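Local structure of metallo-carboxypeptidase (Pseudomonas aeruginosa, 4A39) at residues 39-44 with 227-232; 48-53 with 120-125; 152-157 with 232-237. The protein is a zinc-dependent carboxypeptidase of the M14 family, cytosolic type, and probably removes residues from the C-terminal end of its peptide substrates. One frame throughout, in Å; residues are numbered along the deposited sequence.

Contact 1 (39-44 with 227-232); sequences AIRPDL and HGNLRT. With GEM ((2-guanidinoethylmercapto)succinic acid), chain D.
The carboxylate of Asp43 takes the backbone N-H groups of Leu230, Arg231 and Thr232. This joins the N-terminal domain of a cytosolic carboxypeptidase to the loop that carries Arg231 of the ligand pocket in the M14 catalytic domain. OD1 of Asp43 accepts from Leu230 N at 2.8 Å, on the syn side and 25° out of the carboxylate plane. OD2 of Asp43 takes two donors: Arg231 N on its syn lone pair, and Thr232 N at 2.9 Å, nearly along the C-O axis. The amide of Asn229 stacks on this carboxylate, their planes 17° apart. Gly228, just after helix 222-226, has positive phi and closes a Schellman motif. Arg41 NH2 bonds His227 O at 2.9 Å, and the bond from NH1 to the same oxygen is weak. The bends at chi2 and chi3 of Arg41 fold the guanidinium back, and NE bonds Pro42 O. Leu44 lays CD1 over one face of the His227 ring. Asp238 holds NE of Arg231 in a salt bridge. Both terminal nitrogens of Arg231 bind the inhibitor: NH1 bonds GEM O13 at 3.0 Å, and NH2 meets GEM O15 at 2.7 Å, almost straight at 174°.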
loop_
_atom_site.group_PDB
_atom_site.type_symbol
_atom_site.label_atom_id
_atom_site.label_comp_id
_atom_site.label_asym_id
_atom_site.label_seq_id
_atom_site.Cartn_x
_atom_site.Cartn_y
_atom_site.Cartn_z
ATOM N N ALA A 39 15.168 -16.518 -8.196
ATOM C CA ALA A 39 14.937 -16.516 -6.753
ATOM C C ALA A 39 14.626 -15.096 -6.283
ATOM O O ALA A 39 15.139 -14.120 -6.834
ATOM C CB ALA A 39 16.159 -17.051 -6.013
ATOM N N ILE A 40 13.772 -14.988 -5.273
ATOM C CA ILE A 40 13.412 -13.691 -4.721
ATOM C C ILE A 40 14.498 -13.321 -3.713
ATOM O O ILE A 40 15.021 -14.181 -2.994
ATOM C CB ILE A 40 12.026 -13.753 -4.029
ATOM C CG1 ILE A 40 10.982 -14.269 -5.026
ATOM C CG2 ILE A 40 11.620 -12.363 -3.528
ATOM C CD1 ILE A 40 9.602 -14.500 -4.419
ATOM N N ARG A 41 14.855 -12.043 -3.682
ATOM C CA ARG A 41 15.894 -11.554 -2.779
ATOM C C ARG A 41 15.333 -11.067 -1.442
ATOM O O ARG A 41 14.361 -10.310 -1.403
ATOM C CB ARG A 41 16.656 -10.403 -3.441
ATOM C CG ARG A 41 17.891 -9.932 -2.679
ATOM C CD ARG A 41 18.084 -8.430 -2.855
ATOM N NE ARG A 41 17.163 -7.676 -2.007
ATOM C CZ ARG A 41 16.400 -6.671 -2.423
ATOM N NH1 ARG A 41 16.432 -6.281 -3.693
ATOM N NH2 ARG A 41 15.599 -6.056 -1.561
ATOM N N PRO A 42 15.939 -11.496 -0.323
ATOM C CA PRO A 42 15.462 -11.057 0.994
ATOM C C PRO A 42 15.694 -9.554 1.187
ATOM O O PRO A 42 16.530 -8.958 0.508
ATOM C CB PRO A 42 16.309 -11.881 1.960
ATOM C CG PRO A 42 16.585 -13.142 1.176
ATOM C CD PRO A 42 16.917 -12.589 -0.186
ATOM N N ASP A 43 14.956 -8.952 2.113
ATOM C CA ASP A 43 15.095 -7.522 2.405
ATOM C C ASP A 43 16.543 -7.130 2.733
ATOM O O ASP A 43 17.332 -7.958 3.194
ATOM C CB ASP A 43 14.185 -7.141 3.577
ATOM C CG ASP A 43 12.733 -6.972 3.162
ATOM O OD1 ASP A 43 12.415 -7.239 1.983
ATOM O OD2 ASP A 43 11.913 -6.567 4.017
ATOM N N LEU A 44 16.871 -5.860 2.510
ATOM C CA LEU A 44 18.217 -5.343 2.766
ATOM C C LEU A 44 18.797 -5.788 4.101
ATOM O O LEU A 44 19.949 -6.232 4.169
ATOM C CB LEU A 44 18.224 -3.809 2.725
ATOM C CG LEU A 44 18.752 -3.092 1.481
ATOM C CD1 LEU A 44 18.724 -1.594 1.734
ATOM C CD2 LEU A 44 20.174 -3.533 1.172
ATOM N N HIS A 227 14.605 0.004 -2.790
ATOM C CA HIS A 227 15.430 -1.201 -2.781
ATOM C C HIS A 227 14.699 -2.499 -3.076
ATOM O O HIS A 227 15.290 -3.579 -3.024
ATOM C CB HIS A 227 16.179 -1.317 -1.455
ATOM C CG HIS A 227 17.370 -0.414 -1.369
ATOM N ND1 HIS A 227 17.434 0.659 -0.507
ATOM C CD2 HIS A 227 18.518 -0.394 -2.084
ATOM C CE1 HIS A 227 18.573 1.302 -0.696
ATOM N NE2 HIS A 227 19.248 0.685 -1.647
ATOM N N GLY A 228 13.415 -2.398 -3.398
ATOM C CA GLY A 228 12.652 -3.595 -3.701
ATOM C C GLY A 228 12.418 -4.500 -2.504
ATOM O O GLY A 228 12.300 -5.712 -2.660
ATOM N N ASN A 229 12.361 -3.906 -1.314
ATOM C CA ASN A 229 12.112 -4.640 -0.075
ATOM C C ASN A 229 10.628 -4.977 -0.007
ATOM O O ASN A 229 9.822 -4.411 -0.746
ATOM C CB ASN A 229 12.417 -3.772 1.153
ATOM C CG ASN A 229 13.848 -3.889 1.644
ATOM O OD1 ASN A 229 14.189 -3.324 2.692
ATOM N ND2 ASN A 229 14.688 -4.609 0.912
ATOM N N LEU A 230 10.272 -5.871 0.909
ATOM C CA LEU A 230 8.880 -6.252 1.106
ATOM C C LEU A 230 8.326 -5.679 2.402
ATOM O O LEU A 230 7.300 -4.994 2.419
ATOM C CB LEU A 230 8.733 -7.779 1.198
ATOM C CG LEU A 230 7.433 -8.227 1.893
ATOM C CD1 LEU A 230 6.244 -7.996 0.960
ATOM C CD2 LEU A 230 7.518 -9.690 2.294
ATOM N N ARG A 231 9.058 -5.939 3.480
ATOM C CA ARG A 231 8.612 -5.613 4.824
ATOM C C ARG A 231 9.281 -4.536 5.669
ATOM O O ARG A 231 8.600 -3.795 6.386
ATOM C CB ARG A 231 8.650 -6.918 5.619
ATOM C CG ARG A 231 7.939 -6.902 6.944
ATOM C CD ARG A 231 6.459 -7.050 6.733
ATOM N NE ARG A 231 5.746 -6.953 7.997
ATOM C CZ ARG A 231 4.425 -6.907 8.110
ATOM N NH1 ARG A 231 3.657 -6.954 7.025
ATOM N NH2 ARG A 231 3.876 -6.789 9.310
ATOM N N THR A 232 10.603 -4.452 5.599
ATOM C CA THR A 232 11.337 -3.528 6.457
ATOM C C THR A 232 11.978 -2.296 5.835
ATOM O O THR A 232 12.119 -2.199 4.618
ATOM C CB THR A 232 12.432 -4.302 7.218
ATOM O OG1 THR A 232 13.315 -4.939 6.282
ATOM C CG2 THR A 232 11.803 -5.368 8.110
HETATM C C8 GEM D . -0.790 -5.678 9.235
HETATM S S7 GEM D . -1.425 -3.965 9.134
HETATM C C6 GEM D . -2.819 -4.054 10.315
HETATM C C5 GEM D . -3.467 -5.436 10.435
HETATM N N3 GEM D . -2.570 -6.367 11.134
HETATM C C1 GEM D . -2.927 -6.854 12.321
HETATM N N4 GEM D . -4.084 -6.482 12.862
HETATM N N2 GEM D . -2.134 -7.699 12.972
HETATM C C9 GEM D . 0.676 -5.710 9.673
HETATM O O14 GEM D . 1.209 -4.625 10.001
HETATM O O15 GEM D . 1.236 -6.825 9.671
HETATM C C10 GEM D . -0.972 -6.409 7.904
HETATM C C11 GEM D . -0.191 -5.737 6.772
HETATM O O12 GEM D . -0.818 -5.456 5.727
HETATM O O13 GEM D . 1.025 -5.535 6.970
#

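Contact 2 (48-53 with 120-125); sequences HFQWFH and FAYFEP
The six-membered ring of Trp51, swung over by a CG anti to the backbone N (chi1 166°), packs against segment 120-125. Trp51 CE3 lies 3.6 Å from Tyr122 CB. CZ3 touches CB of Phe123, which sits in the plane of the indole at its edge. Pro125 CG also comes to the edge, 3.8 Å from Trp51 CH2. His184 stacks on the indole. Phe52 and Tyr122 cross at about a right angle along their side chains, but their ring planes are only 38° apart. Tyr122 CB lies over the face of the Phe52 ring, 4.2 Å from its centroid, in a CH-pi contact. Pro125 CG makes another over the imidazole of His53, 3.8 Å from the centroid. His53 and Ala121, their CA atoms 4.1 Å apart, form an antiparallel non-hydrogen-bonded pair, where strand 53-57 starts beside the end of strand 118-121 in the mixed sheet of the N-terminal domain. Next to it, Tyr122 N donates to Phe52 O at 3.0 Å, and His53 CA makes a C-H...O contact with Phe120 O. His53 ND1 is hydrogen-bonded to Ser22 OG, and Trp51 NE1 bonds the carbonyl O of Ser22. At the polar edge, Gln50 OE1 is bonded by Ser75 and by the backbone of Tyr77. The amide NE2 of Gln50 gives an N-H, near its own plane, to Tyr122 OH at 3.2 Å.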
loop_
_atom_site.group_PDB
_atom_site.type_symbol
_atom_site.label_atom_id
_atom_site.label_comp_id
_atom_site.label_asym_id
_atom_site.label_seq_id
_atom_site.Cartn_x
_atom_site.Cartn_y
_atom_site.Cartn_z
ATOM N N HIS A 48 12.778 -11.248 5.547
ATOM C CA HIS A 48 11.559 -11.193 4.744
ATOM C C HIS A 48 11.730 -11.066 3.242
ATOM O O HIS A 48 12.671 -10.454 2.753
ATOM C CB HIS A 48 10.678 -10.009 5.159
ATOM C CG HIS A 48 10.471 -9.878 6.631
ATOM N ND1 HIS A 48 11.381 -9.252 7.457
ATOM C CD2 HIS A 48 9.445 -10.268 7.424
ATOM C CE1 HIS A 48 10.922 -9.262 8.697
ATOM N NE2 HIS A 48 9.751 -9.871 8.704
ATOM N N PHE A 49 10.780 -11.646 2.519
ATOM C CA PHE A 49 10.721 -11.525 1.075
ATOM C C PHE A 49 9.429 -12.101 0.534
ATOM O O PHE A 49 8.833 -12.999 1.134
ATOM C CB PHE A 49 11.933 -12.157 0.362
ATOM C CG PHE A 49 11.975 -13.665 0.384
ATOM C CD1 PHE A 49 11.365 -14.409 -0.625
ATOM C CD2 PHE A 49 12.698 -14.338 1.359
ATOM C CE1 PHE A 49 11.487 -15.799 -0.664
ATOM C CE2 PHE A 49 12.826 -15.724 1.330
ATOM C CZ PHE A 49 12.222 -16.459 0.316
ATOM N N GLN A 50 8.987 -11.527 -0.578
ATOM C CA GLN A 50 7.782 -11.954 -1.284
ATOM C C GLN A 50 7.690 -11.110 -2.551
ATOM O O GLN A 50 7.427 -11.630 -3.631
ATOM C CB GLN A 50 6.526 -11.750 -0.433
ATOM C CG GLN A 50 5.274 -12.369 -1.060
ATOM C CD GLN A 50 4.794 -13.622 -0.340
ATOM O OE1 GLN A 50 5.501 -14.192 0.492
ATOM N NE2 GLN A 50 3.581 -14.059 -0.668
ATOM N N TRP A 51 7.913 -9.805 -2.404
ATOM C CA TRP A 51 7.881 -8.882 -3.535
ATOM C C TRP A 51 9.008 -9.182 -4.520
ATOM O O TRP A 51 10.136 -9.459 -4.120
ATOM C CB TRP A 51 7.999 -7.426 -3.040
ATOM C CG TRP A 51 8.319 -6.432 -4.130
ATOM C CD1 TRP A 51 9.563 -6.044 -4.551
ATOM C CD2 TRP A 51 7.381 -5.757 -4.980
ATOM N NE1 TRP A 51 9.455 -5.174 -5.609
ATOM C CE2 TRP A 51 8.128 -4.982 -5.896
ATOM C CE3 TRP A 51 5.980 -5.735 -5.060
ATOM C CZ2 TRP A 51 7.521 -4.191 -6.882
ATOM C CZ3 TRP A 51 5.376 -4.950 -6.043
ATOM C CH2 TRP A 51 6.148 -4.190 -6.939
ATOM N N PHE A 52 8.682 -9.155 -5.808
ATOM C CA PHE A 52 9.665 -9.380 -6.862
ATOM C C PHE A 52 9.337 -8.410 -7.987
ATOM O O PHE A 52 8.198 -7.965 -8.117
ATOM C CB PHE A 52 9.623 -10.836 -7.363
ATOM C CG PHE A 52 8.308 -11.245 -7.976
ATOM C CD1 PHE A 52 8.044 -11.014 -9.323
ATOM C CD2 PHE A 52 7.343 -11.885 -7.205
ATOM C CE1 PHE A 52 6.835 -11.416 -9.895
ATOM C CE2 PHE A 52 6.132 -12.292 -7.760
ATOM C CZ PHE A 52 5.876 -12.056 -9.112
ATOM N N HIS A 53 10.346 -8.069 -8.781
ATOM C CA HIS A 53 10.179 -7.140 -9.892
ATOM C C HIS A 53 11.432 -7.240 -10.754
ATOM O O HIS A 53 12.530 -6.927 -10.302
ATOM C CB HIS A 53 10.013 -5.712 -9.347
ATOM C CG HIS A 53 9.779 -4.673 -10.401
ATOM N ND1 HIS A 53 9.764 -3.324 -10.117
ATOM C CD2 HIS A 53 9.549 -4.779 -11.733
ATOM C CE1 HIS A 53 9.538 -2.643 -11.227
ATOM N NE2 HIS A 53 9.403 -3.502 -12.222
ATOM N N PHE A 120 8.012 -8.215 -15.077
ATOM C CA PHE A 120 7.117 -8.954 -14.189
ATOM C C PHE A 120 7.268 -8.366 -12.795
ATOM O O PHE A 120 8.364 -7.947 -12.406
ATOM C CB PHE A 120 7.467 -10.449 -14.126
ATOM C CG PHE A 120 7.193 -11.199 -15.393
ATOM C CD1 PHE A 120 5.945 -11.771 -15.612
ATOM C CD2 PHE A 120 8.183 -11.357 -16.356
ATOM C CE1 PHE A 120 5.686 -12.491 -16.768
ATOM C CE2 PHE A 120 7.935 -12.079 -17.516
ATOM C CZ PHE A 120 6.683 -12.648 -17.722
ATOM N N ALA A 121 6.168 -8.320 -12.051
ATOM C CA ALA A 121 6.203 -7.797 -10.691
ATOM C C ALA A 121 5.106 -8.432 -9.850
ATOM O O ALA A 121 4.159 -9.009 -10.386
ATOM C CB ALA A 121 6.051 -6.278 -10.694
ATOM N N TYR A 122 5.236 -8.323 -8.533
ATOM C CA TYR A 122 4.257 -8.903 -7.618
ATOM C C TYR A 122 2.974 -8.072 -7.641
ATOM O O TYR A 122 1.880 -8.582 -7.374
ATOM C CB TYR A 122 4.858 -8.983 -6.210
ATOM C CG TYR A 122 4.046 -9.766 -5.198
ATOM C CD1 TYR A 122 3.325 -10.908 -5.572
ATOM C CD2 TYR A 122 4.027 -9.387 -3.857
ATOM C CE1 TYR A 122 2.605 -11.648 -4.634
ATOM C CE2 TYR A 122 3.312 -10.119 -2.912
ATOM C CZ TYR A 122 2.603 -11.246 -3.305
ATOM O OH TYR A 122 1.890 -11.966 -2.368
ATOM N N PHE A 123 3.123 -6.789 -7.952
ATOM C CA PHE A 123 1.995 -5.864 -8.087
ATOM C C PHE A 123 2.481 -4.699 -8.945
ATOM O O PHE A 123 3.685 -4.462 -9.039
ATOM C CB PHE A 123 1.522 -5.325 -6.728
ATOM C CG PHE A 123 0.166 -4.665 -6.786
ATOM C CD1 PHE A 123 -0.995 -5.433 -6.742
ATOM C CD2 PHE A 123 0.050 -3.284 -6.928
ATOM C CE1 PHE A 123 -2.249 -4.833 -6.841
ATOM C CE2 PHE A 123 -1.202 -2.675 -7.029
ATOM C CZ PHE A 123 -2.351 -3.451 -6.986
ATOM N N GLU A 124 1.556 -3.977 -9.574
ATOM C CA GLU A 124 1.919 -2.824 -10.401
ATOM C C GLU A 124 2.763 -1.887 -9.525
ATOM O O GLU A 124 2.252 -1.289 -8.585
ATOM C CB GLU A 124 0.645 -2.120 -10.882
ATOM C CG GLU A 124 0.886 -0.999 -11.879
ATOM C CD GLU A 124 -0.392 -0.506 -12.539
ATOM O OE1 GLU A 124 -1.488 -1.017 -12.213
ATOM O OE2 GLU A 124 -0.294 0.398 -13.390
ATOM N N PRO A 125 4.065 -1.738 -9.837
ATOM C CA PRO A 125 4.982 -0.886 -9.067
ATOM C C PRO A 125 4.737 0.616 -9.058
ATOM O O PRO A 125 4.260 1.189 -10.041
ATOM C CB PRO A 125 6.356 -1.209 -9.666
ATOM C CG PRO A 125 6.162 -2.537 -10.344
ATOM C CD PRO A 125 4.788 -2.405 -10.933
#

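Contact 3 (152-157 with 232-237); sequences SVQGRD and TNAAGQ
The amide of Asn233 meets Val153 at its nitrogen: Asn233 ND2 lies 3.8 Å from the methyl CG2 of Val153, and the two side chains cross at about a right angle. The same ND2 is bonded to Arg250 O and to Glu253. The other end of the amide faces its own loop. Asn233 OD1 accepts from Gln237 N at 3.0 Å, with the donor tilted 33° from the carbonyl plane, and a weak bond from Ala235 N adds to this. A chi1 of 74° sets CG of Asn233 between the backbone N and the carbonyl carbon and turns OD1 to these N-H groups. Across the contact Ala234 CB meets both Val153 and Gln154. Ala234 CB points toward the 152-157 loop and sits 4.0 Å from Val153 CB and 3.7 Å from Gln154 CG. The Gln154 chain is extended beyond CG, and its CD also passes close to this methyl, though the placing of that amide is less sure. No hydrogen bond crosses between the segments. Asp223 of helix 222-226 bonds Gln154 N and Ser152 OG and forms a salt bridge with Arg156. Ser152 OG also accepts from Arg156 N at 2.8 Å. The arrangement is two type I beta turns, Ser152 to Gly155 and Asn233 to Gly236, meeting side by side at the surface of the catalytic domain. The first is the hairpin turn between strands 144-151 and 157-163.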
loop_
_atom_site.group_PDB
_atom_site.type_symbol
_atom_site.label_atom_id
_atom_site.label_comp_id
_atom_site.label_asym_id
_atom_site.label_seq_id
_atom_site.Cartn_x
_atom_site.Cartn_y
_atom_site.Cartn_z
ATOM N N SER A 152 14.402 9.669 5.967
ATOM C CA SER A 152 14.562 8.230 6.132
ATOM C C SER A 152 15.980 7.883 6.567
ATOM O O SER A 152 16.874 8.729 6.557
ATOM C CB SER A 152 14.257 7.516 4.816
ATOM O OG SER A 152 15.282 7.774 3.870
ATOM N N VAL A 153 16.185 6.629 6.946
ATOM C CA VAL A 153 17.500 6.176 7.373
ATOM C C VAL A 153 18.578 6.525 6.349
ATOM O O VAL A 153 19.677 6.964 6.714
ATOM C CB VAL A 153 17.499 4.652 7.609
ATOM C CG1 VAL A 153 18.917 4.159 7.847
ATOM C CG2 VAL A 153 16.611 4.317 8.796
ATOM N N GLN A 154 18.260 6.354 5.068
ATOM C CA GLN A 154 19.224 6.633 4.011
ATOM C C GLN A 154 19.134 8.025 3.385
ATOM O O GLN A 154 19.691 8.266 2.315
ATOM C CB GLN A 154 19.128 5.561 2.925
ATOM C CG GLN A 154 19.329 4.146 3.461
ATOM C CD GLN A 154 19.459 3.125 2.355
ATOM O OE1 GLN A 154 18.706 3.154 1.387
ATOM N NE2 GLN A 154 20.419 2.210 2.495
ATOM N N GLY A 155 18.425 8.937 4.043
ATOM C CA GLY A 155 18.339 10.300 3.541
ATOM C C GLY A 155 17.352 10.624 2.436
ATOM O O GLY A 155 17.629 11.476 1.593
ATOM N N ARG A 156 16.209 9.949 2.427
ATOM C CA ARG A 156 15.180 10.223 1.431
ATOM C C ARG A 156 14.041 10.966 2.132
ATOM O O ARG A 156 13.812 10.777 3.327
ATOM C CB ARG A 156 14.680 8.916 0.808
ATOM C CG ARG A 156 15.744 8.191 -0.015
ATOM C CD ARG A 156 15.159 7.032 -0.811
ATOM N NE ARG A 156 16.147 6.444 -1.715
ATOM C CZ ARG A 156 17.109 5.605 -1.338
ATOM N NH1 ARG A 156 17.220 5.238 -0.068
ATOM N NH2 ARG A 156 17.971 5.143 -2.235
ATOM N N ASP A 157 13.341 11.824 1.393
ATOM C CA ASP A 157 12.248 12.613 1.960
ATOM C C ASP A 157 10.975 11.850 2.314
ATOM O O ASP A 157 10.545 10.968 1.577
ATOM C CB ASP A 157 11.839 13.740 1.003
ATOM C CG ASP A 157 12.829 14.887 0.977
ATOM O OD1 ASP A 157 13.496 15.117 2.002
ATOM O OD2 ASP A 157 12.913 15.576 -0.063
ATOM N N THR A 232 10.603 -4.452 5.599
ATOM C CA THR A 232 11.337 -3.528 6.457
ATOM C C THR A 232 11.978 -2.296 5.835
ATOM O O THR A 232 12.119 -2.199 4.618
ATOM C CB THR A 232 12.432 -4.302 7.218
ATOM O OG1 THR A 232 13.315 -4.939 6.282
ATOM C CG2 THR A 232 11.803 -5.368 8.110
ATOM N N ASN A 233 12.350 -1.344 6.692
ATOM C CA ASN A 233 13.020 -0.142 6.219
ATOM C C ASN A 233 14.495 -0.509 6.086
ATOM O O ASN A 233 14.857 -1.674 6.280
ATOM C CB ASN A 233 12.790 1.057 7.171
ATOM C CG ASN A 233 13.575 0.972 8.483
ATOM O OD1 ASN A 233 14.146 -0.055 8.834
ATOM N ND2 ASN A 233 13.579 2.081 9.225
ATOM N N ALA A 234 15.337 0.460 5.748
ATOM C CA ALA A 234 16.758 0.188 5.544
ATOM C C ALA A 234 17.474 -0.451 6.725
ATOM O O ALA A 234 18.363 -1.278 6.525
ATOM C CB ALA A 234 17.486 1.471 5.128
ATOM N N ALA A 235 17.091 -0.080 7.944
ATOM C CA ALA A 235 17.731 -0.625 9.140
ATOM C C ALA A 235 17.212 -2.010 9.522
ATOM O O ALA A 235 17.672 -2.602 10.501
ATOM C CB ALA A 235 17.555 0.343 10.320
ATOM N N GLY A 236 16.260 -2.527 8.751
ATOM C CA GLY A 236 15.710 -3.841 9.037
ATOM C C GLY A 236 14.557 -3.860 10.027
ATOM O O GLY A 236 14.208 -4.915 10.556
ATOM N N GLN A 237 13.960 -2.695 10.270
ATOM C CA GLN A 237 12.842 -2.578 11.202
ATOM C C GLN A 237 11.485 -2.610 10.500
ATOM O O GLN A 237 11.310 -1.982 9.458
ATOM C CB GLN A 237 12.973 -1.266 11.992
ATOM C CG GLN A 237 11.802 -0.939 12.917
ATOM C CD GLN A 237 11.627 -1.963 14.019
ATOM O OE1 GLN A 237 12.598 -2.361 14.665
ATOM N NE2 GLN A 237 10.388 -2.388 14.247
#

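Contacts 1 and 2 lie with their centres about 9 Å apart and touch directly. Asp43 N and His48 O, 2.8 Å apart, probably form a hydrogen bond, and Gly228 O packs on Trp51 CD1. Along the chain, contact 2 is nested inside the loop closed by contact 1. Contact 3 shares Thr232 with contact 1, and their centres are about 13 Å apart. Contact 1 reaches the active site: the side chain of Arg231 is about 4 Å from the zinc ion. The side chains of Tyr122 in contact 2 and Asn233 in contact 3 stand farther off, at about 11 Å and 13 Å from the zinc.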